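PDB 4OHF: cytosolic IMP-GMP specific 5'-nucleotidase from Legionella pneumophila subsp. pneumophila, which probably catalyses the magnesium-dependent hydrolysis of the 5'-phosphate from purine nucleoside monophosphates such as IMP and GMP. Local coordinates for residues K5-R10 with C428-K433; K196-Y201 with H440-Y445; E346-K351 with L389-L394; E353-Y358 with L382-V387. One frame throughout, in Å; residues are numbered along the deposited sequence.

Overall arrangement
Residues 5-10, at the N terminus, pair with 428-433 in contact 1 and so close a loop that takes in most of the chain, adding an outermost strand to the large mixed sheet. Contact 2 joins the end of helix 189-200 to the loop at 440-445; its segments alternate with those of contact 1, so the two closures cross, and they touch where Val6 meets His440. Contact 3, between helices 338-367 and 374-399, is nested inside both loops, and contact 4 is nested inside contact 3, about 10 Å from it between centres on the same helical hairpin. All four lie against the second subunit.

Contact 1: residues K5-R10 with C428-K433; sequences KVFVNR and CIYMEK. With PO4 (phosphate ion), chain I.
Phe7 and Tyr430 form an antiparallel hydrogen-bonded pair, Phe7 N binding Tyr430 O at 2.9 Å and Tyr430 N binding Phe7 O at 3.0 Å. Their side chains share one face of the sheet, where packing is close: CB of Phe7 lies over the Tyr430 ring, 3.8 Å from its centroid, in a CH-pi contact. A chi1 of 59°, with CG between the backbone N and the carbonyl carbon, swings the phenol across to its neighbour. The rings meet obliquely, planes 46° apart. Asn9 brings its amide to the edge of the tyrosine while ND2 bonds to Ala427 O, and Leu327 of helix 327-336 touches Phe7 and Tyr430. The pair borders the mixed sheet of the HAD-like fold: 429-431 runs parallel to 319-323, and 7-8 is laid antiparallel outside it. On the other face Val6 CG1 meets Met431 CE at 3.4 Å, Val8 leans on Ile429, and Phe446 packs against both valines. Past the Val8-Ile429 pair, one acceptor, Cys428 O, takes both Asn9 N at 2.7 Å and Arg10 N at 3.1 Å, the latter on a lone pair. Arg10 offers the edge of its guanidinium to a phosphate, probably from the crystallisation liquor, through NE to O3 and an almost straight bond (176°) from NH2 to O2 of 2.9 Å; Lys313, Arg319 and Thr320 N of the same chain and Tyr113 of the second subunit also bond it. The opposite end is looser: a water donates to Lys5 O and accepts from Glu432 N, and the Lys5 chain leads away.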
# COMPACT_ATOMS: atom_id res chain seq x y z
N LYS B 5 -33.50 3.94 -25.66
CA LYS B 5 -32.16 3.70 -26.16
C LYS B 5 -31.22 3.04 -25.16
O LYS B 5 -31.24 3.35 -23.97
CB LYS B 5 -31.53 5.01 -26.61
CG LYS B 5 -32.42 5.82 -27.52
CD LYS B 5 -31.62 6.50 -28.63
CE LYS B 5 -31.07 5.48 -29.60
NZ LYS B 5 -32.18 4.60 -30.07
N VAL B 6 -30.40 2.12 -25.65
CA VAL B 6 -29.42 1.44 -24.83
C VAL B 6 -28.06 1.77 -25.41
O VAL B 6 -27.79 1.51 -26.57
CB VAL B 6 -29.65 -0.09 -24.83
CG1 VAL B 6 -28.45 -0.80 -24.21
CG2 VAL B 6 -30.91 -0.42 -24.05
N PHE B 7 -27.20 2.37 -24.60
CA PHE B 7 -25.87 2.75 -25.03
C PHE B 7 -24.90 1.64 -24.74
O PHE B 7 -24.93 1.06 -23.66
CB PHE B 7 -25.50 4.04 -24.33
CG PHE B 7 -26.57 5.07 -24.45
CD1 PHE B 7 -26.91 5.60 -25.69
CD2 PHE B 7 -27.32 5.45 -23.34
CE1 PHE B 7 -27.98 6.48 -25.83
CE2 PHE B 7 -28.39 6.33 -23.46
CZ PHE B 7 -28.73 6.85 -24.70
N VAL B 8 -24.04 1.35 -25.72
CA VAL B 8 -23.09 0.25 -25.62
C VAL B 8 -21.63 0.66 -25.54
O VAL B 8 -21.13 1.37 -26.41
CB VAL B 8 -23.27 -0.73 -26.82
CG1 VAL B 8 -22.52 -2.01 -26.56
CG2 VAL B 8 -24.76 -0.99 -27.06
N ASN B 9 -20.95 0.22 -24.49
CA ASN B 9 -19.53 0.51 -24.31
C ASN B 9 -18.68 -0.68 -24.76
O ASN B 9 -17.57 -0.51 -25.24
CB ASN B 9 -19.21 0.83 -22.85
CG ASN B 9 -19.84 2.13 -22.37
OD1 ASN B 9 -19.88 3.11 -23.11
ND2 ASN B 9 -20.32 2.14 -21.13
N ARG B 10 -19.23 -1.87 -24.59
CA ARG B 10 -18.53 -3.10 -24.95
C ARG B 10 -19.54 -4.15 -25.37
O ARG B 10 -20.67 -4.17 -24.87
CB ARG B 10 -17.77 -3.67 -23.76
CG ARG B 10 -16.44 -3.05 -23.47
CD ARG B 10 -15.80 -3.78 -22.30
NE ARG B 10 -16.50 -3.52 -21.05
CZ ARG B 10 -16.60 -2.31 -20.51
NH1 ARG B 10 -16.04 -1.26 -21.12
NH2 ARG B 10 -17.26 -2.14 -19.36
N CYS B 428 -21.01 -2.38 -19.39
CA CYS B 428 -20.82 -2.78 -20.77
C CYS B 428 -21.91 -2.05 -21.56
O CYS B 428 -21.71 -1.69 -22.71
CB CYS B 428 -20.92 -4.31 -20.92
SG CYS B 428 -22.40 -5.10 -20.27
N ILE B 429 -23.03 -1.80 -20.90
CA ILE B 429 -24.14 -1.05 -21.50
C ILE B 429 -24.84 -0.28 -20.38
O ILE B 429 -24.78 -0.67 -19.21
CB ILE B 429 -25.20 -1.96 -22.19
CG1 ILE B 429 -25.96 -2.77 -21.15
CG2 ILE B 429 -24.54 -2.87 -23.18
CD1 ILE B 429 -27.13 -3.51 -21.69
N TYR B 430 -25.47 0.83 -20.75
CA TYR B 430 -26.20 1.64 -19.79
C TYR B 430 -27.40 2.30 -20.48
O TYR B 430 -27.41 2.49 -21.68
CB TYR B 430 -25.29 2.67 -19.14
CG TYR B 430 -24.62 3.63 -20.08
CD1 TYR B 430 -23.50 3.25 -20.80
CD2 TYR B 430 -25.09 4.95 -20.22
CE1 TYR B 430 -22.85 4.14 -21.64
CE2 TYR B 430 -24.45 5.85 -21.05
CZ TYR B 430 -23.33 5.44 -21.76
OH TYR B 430 -22.68 6.31 -22.60
N MET B 431 -28.42 2.61 -19.69
CA MET B 431 -29.63 3.20 -20.22
C MET B 431 -30.23 4.07 -19.12
O MET B 431 -29.82 3.98 -17.97
CB MET B 431 -30.61 2.09 -20.61
CG MET B 431 -30.90 1.01 -19.51
SD MET B 431 -29.72 -0.41 -19.35
CE MET B 431 -29.13 -0.47 -20.91
N GLU B 432 -31.17 4.93 -19.46
CA GLU B 432 -31.77 5.76 -18.44
C GLU B 432 -32.57 4.94 -17.44
O GLU B 432 -32.62 5.27 -16.26
CB GLU B 432 -32.65 6.83 -19.06
CG GLU B 432 -33.58 7.48 -18.07
CD GLU B 432 -34.65 8.31 -18.75
OE1 GLU B 432 -35.07 7.93 -19.86
OE2 GLU B 432 -35.08 9.33 -18.16
N LYS B 433 -33.22 3.87 -17.91
CA LYS B 433 -34.00 3.01 -17.02
C LYS B 433 -34.13 1.58 -17.55
O LYS B 433 -34.06 1.33 -18.75
CB LYS B 433 -35.39 3.62 -16.77
CG LYS B 433 -36.24 3.81 -18.02
CD LYS B 433 -37.61 4.35 -17.68
CE LYS B 433 -38.44 4.57 -18.92
NZ LYS B 433 -37.65 5.40 -19.87
P PO4 I . -18.42 -5.93 -18.51
O1 PO4 I . -19.69 -6.63 -18.21
O2 PO4 I . -18.54 -4.50 -18.14
O3 PO4 I . -18.12 -6.04 -19.96
O4 PO4 I . -17.31 -6.54 -17.74
O HOH W 1 -31.93 5.55 -22.16

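Contact 2: residues K196-Y201 with H440-Y445; sequences KHFIRY and HSPMTY
His197 carries its imidazole anti to the backbone nitrogen (chi1 -169°), while Tyr201, one helical turn on, has CG anti to its carbonyl carbon (chi1 -79°); the two rings thereby reach the pyrrolidine of Pro442 from different directions. Phe198 supplies a third ring. Each meets its own part of the proline. CB stands almost exactly over the centre of the Phe198 ring, 3.7 Å from the centroid and only 4° off the normal. CG lies over a face of the Tyr201 ring, displaced toward its rim, and comes within 3.4 Å of Tyr201 CG. CD approaches CE1 of His197 at 3.6 Å, obliquely to the imidazole plane. The edge of that imidazole also faces the carbonyl oxygen of His440, with CE1 3.7 Å from His440 O, and the same oxygen lies near CE2 of Phe198. Met443, its chain bent at chi2, brings its methyl CE to the edge of the Tyr201 ring, close to CD1. The loop side is held in shape from within: Ser441 O accepts from both the backbone N of Thr444, at 2.8 Å, and its hydroxyl OG1, which lies on a lone pair in the carbonyl plane. Pro442 O is taken up by Lys203 NZ, and Ser441 OG bonds to Gln381 of the second subunit. Far from the nucleotide and magnesium sites, this is proline-aromatic packing, with CH-pi contacts to Phe198 and Tyr201, and it fastens the C-terminal turn of helix 189-200, just ahead of sheet strand 204-208, to the loop between helix 434-438 and strand 445-446.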
# COMPACT_ATOMS: atom_id res chain seq x y z
N LYS B 196 -41.62 -10.14 -18.10
CA LYS B 196 -42.35 -11.25 -18.70
C LYS B 196 -41.74 -11.54 -20.06
O LYS B 196 -41.46 -12.69 -20.39
CB LYS B 196 -43.82 -10.90 -18.85
CG LYS B 196 -44.62 -11.06 -17.57
CD LYS B 196 -46.09 -11.04 -17.91
CE LYS B 196 -46.98 -11.15 -16.69
NZ LYS B 196 -48.42 -11.24 -17.07
N HIS B 197 -41.52 -10.50 -20.84
CA HIS B 197 -40.92 -10.69 -22.14
C HIS B 197 -39.68 -11.57 -22.00
O HIS B 197 -39.63 -12.67 -22.54
CB HIS B 197 -40.51 -9.34 -22.72
CG HIS B 197 -40.12 -9.40 -24.16
ND1 HIS B 197 -39.22 -8.52 -24.73
CD2 HIS B 197 -40.51 -10.23 -25.16
CE1 HIS B 197 -39.07 -8.81 -26.01
NE2 HIS B 197 -39.85 -9.84 -26.30
N PHE B 198 -38.69 -11.08 -21.26
CA PHE B 198 -37.45 -11.83 -21.05
C PHE B 198 -37.62 -13.25 -20.53
O PHE B 198 -36.97 -14.17 -21.01
CB PHE B 198 -36.51 -11.06 -20.11
CG PHE B 198 -35.62 -10.07 -20.80
CD1 PHE B 198 -34.24 -10.09 -20.59
CD2 PHE B 198 -36.14 -9.13 -21.68
CE1 PHE B 198 -33.41 -9.18 -21.23
CE2 PHE B 198 -35.31 -8.21 -22.32
CZ PHE B 198 -33.94 -8.25 -22.10
N ILE B 199 -38.49 -13.43 -19.54
CA ILE B 199 -38.70 -14.76 -18.99
C ILE B 199 -39.25 -15.68 -20.07
O ILE B 199 -38.85 -16.84 -20.19
CB ILE B 199 -39.68 -14.72 -17.81
CG1 ILE B 199 -39.14 -13.78 -16.73
CG2 ILE B 199 -39.88 -16.11 -17.26
CD1 ILE B 199 -40.15 -13.43 -15.67
N ARG B 200 -40.16 -15.13 -20.85
CA ARG B 200 -40.80 -15.86 -21.93
C ARG B 200 -39.75 -16.52 -22.83
O ARG B 200 -39.97 -17.62 -23.33
CB ARG B 200 -41.66 -14.88 -22.73
CG ARG B 200 -42.70 -15.50 -23.62
CD ARG B 200 -43.57 -14.38 -24.20
NE ARG B 200 -44.24 -13.63 -23.14
CZ ARG B 200 -44.38 -12.30 -23.11
NH1 ARG B 200 -45.01 -11.74 -22.09
NH2 ARG B 200 -43.87 -11.55 -24.08
N TYR B 201 -38.61 -15.86 -23.01
CA TYR B 201 -37.53 -16.38 -23.84
C TYR B 201 -36.52 -17.24 -23.08
O TYR B 201 -35.39 -17.43 -23.55
CB TYR B 201 -36.78 -15.24 -24.53
CG TYR B 201 -37.45 -14.68 -25.76
CD1 TYR B 201 -36.92 -14.90 -27.04
CD2 TYR B 201 -38.59 -13.87 -25.65
CE1 TYR B 201 -37.51 -14.32 -28.18
CE2 TYR B 201 -39.19 -13.29 -26.78
CZ TYR B 201 -38.65 -13.52 -28.04
OH TYR B 201 -39.22 -12.95 -29.15
N HIS B 440 -35.89 -4.28 -25.43
CA HIS B 440 -35.07 -4.82 -26.50
C HIS B 440 -35.26 -6.32 -26.55
O HIS B 440 -35.86 -6.92 -25.66
CB HIS B 440 -33.59 -4.51 -26.26
CG HIS B 440 -33.22 -3.09 -26.54
ND1 HIS B 440 -33.72 -2.03 -25.82
CD2 HIS B 440 -32.42 -2.55 -27.49
CE1 HIS B 440 -33.24 -0.90 -26.31
NE2 HIS B 440 -32.45 -1.19 -27.32
N SER B 441 -34.73 -6.93 -27.59
CA SER B 441 -34.82 -8.37 -27.77
C SER B 441 -33.91 -9.09 -26.78
O SER B 441 -32.73 -8.79 -26.69
CB SER B 441 -34.41 -8.74 -29.19
OG SER B 441 -34.27 -10.14 -29.32
N PRO B 442 -34.46 -10.04 -26.01
CA PRO B 442 -33.60 -10.74 -25.06
C PRO B 442 -32.54 -11.59 -25.76
O PRO B 442 -31.91 -12.43 -25.13
CB PRO B 442 -34.59 -11.59 -24.27
CG PRO B 442 -35.70 -11.81 -25.24
CD PRO B 442 -35.86 -10.47 -25.89
N MET B 443 -32.34 -11.36 -27.06
CA MET B 443 -31.34 -12.08 -27.86
C MET B 443 -30.35 -11.09 -28.50
O MET B 443 -29.35 -11.49 -29.12
CB MET B 443 -32.01 -12.90 -28.98
CG MET B 443 -33.00 -13.99 -28.53
SD MET B 443 -32.29 -15.28 -27.46
CE MET B 443 -33.78 -15.98 -26.67
N THR B 444 -30.66 -9.80 -28.34
CA THR B 444 -29.87 -8.69 -28.87
C THR B 444 -28.35 -8.80 -28.70
O THR B 444 -27.87 -9.08 -27.61
CB THR B 444 -30.29 -7.37 -28.21
OG1 THR B 444 -31.71 -7.18 -28.38
CG2 THR B 444 -29.55 -6.21 -28.82
N TYR B 445 -27.61 -8.59 -29.78
CA TYR B 445 -26.15 -8.62 -29.68
C TYR B 445 -25.74 -7.14 -29.68
O TYR B 445 -25.82 -6.47 -30.71
CB TYR B 445 -25.53 -9.33 -30.89
CG TYR B 445 -24.04 -9.61 -30.78
CD1 TYR B 445 -23.58 -10.88 -30.42
CD2 TYR B 445 -23.09 -8.63 -31.07
CE1 TYR B 445 -22.21 -11.17 -30.35
CE2 TYR B 445 -21.71 -8.90 -31.00
CZ TYR B 445 -21.28 -10.18 -30.63
OH TYR B 445 -19.94 -10.48 -30.56

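Contact 3: residues E346-K351 with L389-L394; sequences EAMAIK and LQISRL
Apolar contacts dominate, and they gather around Ala347 and Ile391, the pair whose CA atoms are nearest across the two segments. The methyl CB of Ala347 rests against CG1 of Ile391 at 3.6 Å and has CD1 of Leu394 beside it at 4.2 Å. In Ile391 a chi1 of -72° puts CG1 anti to the carbonyl carbon, and an extended chi2 carries CD1 on past the alanine to the opposite backbone. There it lies 3.6 Å from Ala347 O and 3.9 Å from CB of Lys351, the Ile391 and Lys351 side chains crossing at about a right angle; CG of Met348 is a more distant neighbour. Polar side chains contribute by their bulk. Gln390, extended beyond CG, brings NE2 to 3.9 Å from CB of Ala347, a van der Waals contact at the more exposed margin. Charge enters at the other margin: Lys351 packs through CB and CG, while its ammonium group makes a salt bridge to Asp388, just before segment 389-394, and a long, weak ion pair with Glu355. Arg447 and Arg450 of the second subunit pack on Lys351 and Met348. The helical segments run antiparallel at 152°, with axes 9.9 Å apart, as in a helical hairpin. Between these two segments cohesion thus comes from shape and the burial of hydrocarbon, the charged end of the lysine being engaged beside the apolar seam.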
# COMPACT_ATOMS: atom_id res chain seq x y z
N GLU B 346 -19.73 25.12 -36.59
CA GLU B 346 -19.43 25.90 -37.80
C GLU B 346 -18.45 27.02 -37.47
O GLU B 346 -17.60 27.37 -38.28
CB GLU B 346 -20.71 26.53 -38.38
CG GLU B 346 -21.76 25.53 -38.85
CD GLU B 346 -23.13 26.18 -39.12
OE1 GLU B 346 -24.11 25.43 -39.35
OE2 GLU B 346 -23.24 27.43 -39.08
N ALA B 347 -18.59 27.58 -36.27
CA ALA B 347 -17.75 28.67 -35.81
C ALA B 347 -16.34 28.20 -35.48
O ALA B 347 -15.37 28.91 -35.72
CB ALA B 347 -18.37 29.32 -34.58
N MET B 348 -16.23 27.00 -34.93
CA MET B 348 -14.90 26.51 -34.62
C MET B 348 -14.19 26.17 -35.91
O MET B 348 -13.01 26.47 -36.07
CB MET B 348 -14.99 25.31 -33.69
CG MET B 348 -15.42 25.69 -32.29
SD MET B 348 -14.96 24.48 -31.02
CE MET B 348 -16.53 23.53 -30.77
N ALA B 349 -14.93 25.57 -36.84
CA ALA B 349 -14.39 25.21 -38.15
C ALA B 349 -13.73 26.43 -38.78
O ALA B 349 -12.56 26.40 -39.18
CB ALA B 349 -15.51 24.70 -39.05
N ILE B 350 -14.49 27.52 -38.86
CA ILE B 350 -13.99 28.77 -39.43
C ILE B 350 -12.77 29.26 -38.65
O ILE B 350 -11.76 29.63 -39.25
CB ILE B 350 -15.08 29.86 -39.38
CG1 ILE B 350 -16.22 29.48 -40.32
CG2 ILE B 350 -14.49 31.21 -39.74
CD1 ILE B 350 -17.41 30.43 -40.26
N LYS B 351 -12.87 29.25 -37.33
CA LYS B 351 -11.78 29.69 -36.46
C LYS B 351 -10.46 28.96 -36.76
O LYS B 351 -9.43 29.61 -36.94
CB LYS B 351 -12.14 29.46 -35.00
CG LYS B 351 -11.20 30.11 -34.00
CD LYS B 351 -10.43 29.09 -33.17
CE LYS B 351 -9.90 29.71 -31.87
NZ LYS B 351 -9.15 30.97 -32.11
N LEU B 389 -14.83 35.92 -30.44
CA LEU B 389 -15.84 36.59 -29.62
C LEU B 389 -17.21 35.97 -29.88
O LEU B 389 -17.98 35.76 -28.94
CB LEU B 389 -15.89 38.08 -29.94
CG LEU B 389 -16.93 38.87 -29.16
CD1 LEU B 389 -16.51 38.97 -27.70
CD2 LEU B 389 -17.08 40.26 -29.77
N GLN B 390 -17.50 35.67 -31.14
CA GLN B 390 -18.76 35.05 -31.52
C GLN B 390 -18.92 33.74 -30.74
O GLN B 390 -19.95 33.48 -30.11
CB GLN B 390 -18.75 34.77 -33.03
CG GLN B 390 -20.05 34.22 -33.59
CD GLN B 390 -19.89 33.73 -35.04
OE1 GLN B 390 -19.32 34.42 -35.89
NE2 GLN B 390 -20.42 32.53 -35.32
N ILE B 391 -17.85 32.93 -30.77
CA ILE B 391 -17.77 31.64 -30.10
C ILE B 391 -17.91 31.74 -28.58
O ILE B 391 -18.71 31.03 -27.97
CB ILE B 391 -16.41 30.95 -30.41
CG1 ILE B 391 -16.38 30.47 -31.86
CG2 ILE B 391 -16.16 29.80 -29.44
CD1 ILE B 391 -14.97 30.17 -32.39
N SER B 392 -17.11 32.60 -27.98
CA SER B 392 -17.12 32.77 -26.53
C SER B 392 -18.54 33.01 -26.04
O SER B 392 -18.94 32.55 -24.96
CB SER B 392 -16.20 33.93 -26.13
OG SER B 392 -15.82 33.82 -24.77
N ARG B 393 -19.30 33.74 -26.86
CA ARG B 393 -20.69 34.06 -26.55
C ARG B 393 -21.56 32.84 -26.82
O ARG B 393 -22.40 32.49 -25.99
CB ARG B 393 -21.15 35.28 -27.37
CG ARG B 393 -20.19 36.46 -27.26
CD ARG B 393 -20.84 37.76 -26.84
NE ARG B 393 -21.01 38.67 -27.97
CZ ARG B 393 -20.70 39.96 -27.95
NH1 ARG B 393 -20.21 40.52 -26.85
NH2 ARG B 393 -20.87 40.70 -29.04
N LEU B 394 -21.37 32.19 -27.96
CA LEU B 394 -22.14 30.98 -28.27
C LEU B 394 -21.96 29.95 -27.16
O LEU B 394 -22.90 29.26 -26.80
CB LEU B 394 -21.69 30.38 -29.60
CG LEU B 394 -22.29 30.98 -30.88
CD1 LEU B 394 -21.61 30.38 -32.09
CD2 LEU B 394 -23.78 30.70 -30.92

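Contact 4: residues E353-Y358 with L382-V387; sequences ELEQKY and LQISTV
Leu354 packs into the partner helix between Gln383, Ile384 and Val387, and its atoms meet these in turn. CB lies against CG1 of Ile384 at 3.6 Å. The first torsion (chi1 -66°) puts CG anti to the carbonyl carbon, and CG then comes within 4.1 Å of NE2 of Gln383. Both methyls meet that same NE2 of Gln383, CD2 at 3.3 Å and CD1 at 3.7 Å, with the leucine and glutamine side chains crossing at about a right angle. CD1 also points toward CG1 of Val387, 4.0 Å away, the leucine and valine side chains tip to tip. Ile384 answers from the other helix: its CD1 passes over the leucine backbone, 3.8 Å from Leu354 O, and ends 4.0 Å from CB of Tyr358, one turn further along. OE1 of Glu355 comes across its CG2 branch. Of that carboxylate, OE2 forms a salt bridge with Arg447 of the second subunit. Leu380, a turn before Ile384, also touches Leu354 and Tyr358. The axes of the segments lie 10.0 Å apart and run antiparallel at 157°. Leu354 and Ile384 are each seven residues from the matching pair Ala347 and Ile391, a heptad spacing consistent with an antiparallel coiled-coil hairpin. The chemistry implies a hydrocarbon seam, flanked by the Gln383 amide on one side and, on the other, by a glutamate whose charge is spent on Arg447 of the neighbouring subunit and not on the partner segment.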
# COMPACT_ATOMS: atom_id res chain seq x y z
N GLU B 353 -9.76 27.45 -39.38
CA GLU B 353 -9.46 27.76 -40.77
C GLU B 353 -8.60 29.01 -40.77
O GLU B 353 -7.51 29.05 -41.36
CB GLU B 353 -10.75 28.05 -41.54
CG GLU B 353 -11.28 26.89 -42.35
CD GLU B 353 -10.69 26.83 -43.75
OE1 GLU B 353 -10.96 25.84 -44.48
OE2 GLU B 353 -9.95 27.78 -44.12
N LEU B 354 -9.10 30.03 -40.10
CA LEU B 354 -8.42 31.30 -39.99
C LEU B 354 -7.08 31.14 -39.29
O LEU B 354 -6.09 31.73 -39.70
CB LEU B 354 -9.30 32.29 -39.21
CG LEU B 354 -10.60 32.68 -39.91
CD1 LEU B 354 -11.45 33.54 -38.98
CD2 LEU B 354 -10.29 33.44 -41.19
N GLU B 355 -7.06 30.32 -38.26
CA GLU B 355 -5.83 30.13 -37.50
C GLU B 355 -4.70 29.47 -38.30
O GLU B 355 -3.55 29.87 -38.17
CB GLU B 355 -6.13 29.33 -36.24
CG GLU B 355 -5.03 29.42 -35.19
CD GLU B 355 -5.58 29.76 -33.82
OE1 GLU B 355 -6.26 30.81 -33.70
OE2 GLU B 355 -5.32 28.98 -32.87
N GLN B 356 -5.04 28.49 -39.13
CA GLN B 356 -4.03 27.78 -39.92
C GLN B 356 -3.42 28.75 -40.93
O GLN B 356 -2.20 28.88 -41.01
CB GLN B 356 -4.67 26.61 -40.67
CG GLN B 356 -3.72 25.45 -41.01
CD GLN B 356 -3.22 24.71 -39.76
OE1 GLN B 356 -2.28 25.16 -39.08
NE2 GLN B 356 -3.87 23.58 -39.44
N LYS B 357 -4.28 29.42 -41.68
CA LYS B 357 -3.84 30.38 -42.68
C LYS B 357 -2.90 31.40 -42.03
O LYS B 357 -1.85 31.74 -42.59
CB LYS B 357 -5.07 31.10 -43.27
CG LYS B 357 -4.76 32.07 -44.41
CD LYS B 357 -6.00 32.88 -44.80
CE LYS B 357 -7.15 32.01 -45.30
NZ LYS B 357 -6.90 31.42 -46.65
N TYR B 358 -3.30 31.86 -40.84
CA TYR B 358 -2.54 32.84 -40.06
C TYR B 358 -1.18 32.29 -39.63
O TYR B 358 -0.17 32.97 -39.75
CB TYR B 358 -3.35 33.24 -38.82
CG TYR B 358 -2.62 34.17 -37.87
CD1 TYR B 358 -2.60 35.55 -38.08
CD2 TYR B 358 -1.92 33.66 -36.78
CE1 TYR B 358 -1.89 36.39 -37.23
CE2 TYR B 358 -1.20 34.50 -35.93
CZ TYR B 358 -1.19 35.86 -36.16
OH TYR B 358 -0.48 36.68 -35.30
N LEU B 382 -7.65 40.49 -36.49
CA LEU B 382 -8.94 41.08 -36.10
C LEU B 382 -10.07 40.08 -36.33
O LEU B 382 -10.89 39.82 -35.45
CB LEU B 382 -9.19 42.37 -36.90
CG LEU B 382 -8.71 43.67 -36.25
CD1 LEU B 382 -7.28 43.55 -35.75
CD2 LEU B 382 -8.83 44.80 -37.25
N GLN B 383 -10.08 39.52 -37.54
CA GLN B 383 -11.06 38.51 -37.93
C GLN B 383 -11.11 37.37 -36.90
O GLN B 383 -12.18 36.92 -36.49
CB GLN B 383 -10.67 37.95 -39.30
CG GLN B 383 -11.79 37.90 -40.30
CD GLN B 383 -11.51 36.95 -41.44
OE1 GLN B 383 -10.54 37.12 -42.18
NE2 GLN B 383 -12.36 35.93 -41.59
N ILE B 384 -9.95 36.91 -36.47
CA ILE B 384 -9.90 35.84 -35.50
C ILE B 384 -10.40 36.36 -34.17
O ILE B 384 -11.01 35.62 -33.39
CB ILE B 384 -8.47 35.27 -35.37
CG1 ILE B 384 -8.08 34.57 -36.67
CG2 ILE B 384 -8.39 34.32 -34.20
CD1 ILE B 384 -6.64 34.06 -36.71
N SER B 385 -10.16 37.63 -33.90
CA SER B 385 -10.61 38.23 -32.65
C SER B 385 -12.14 38.31 -32.64
O SER B 385 -12.77 38.19 -31.59
CB SER B 385 -10.03 39.63 -32.49
OG SER B 385 -9.07 39.65 -31.45
N THR B 386 -12.71 38.50 -33.83
CA THR B 386 -14.16 38.59 -34.01
C THR B 386 -14.83 37.22 -33.86
O THR B 386 -15.81 37.08 -33.12
CB THR B 386 -14.49 39.21 -35.38
OG1 THR B 386 -13.98 40.54 -35.44
CG2 THR B 386 -15.99 39.25 -35.60
N VAL B 387 -14.31 36.21 -34.55
CA VAL B 387 -14.90 34.89 -34.43
C VAL B 387 -14.70 34.37 -33.00
O VAL B 387 -15.60 33.74 -32.45
CB VAL B 387 -14.30 33.91 -35.47
CG1 VAL B 387 -12.81 33.72 -35.22
CG2 VAL B 387 -15.02 32.57 -35.41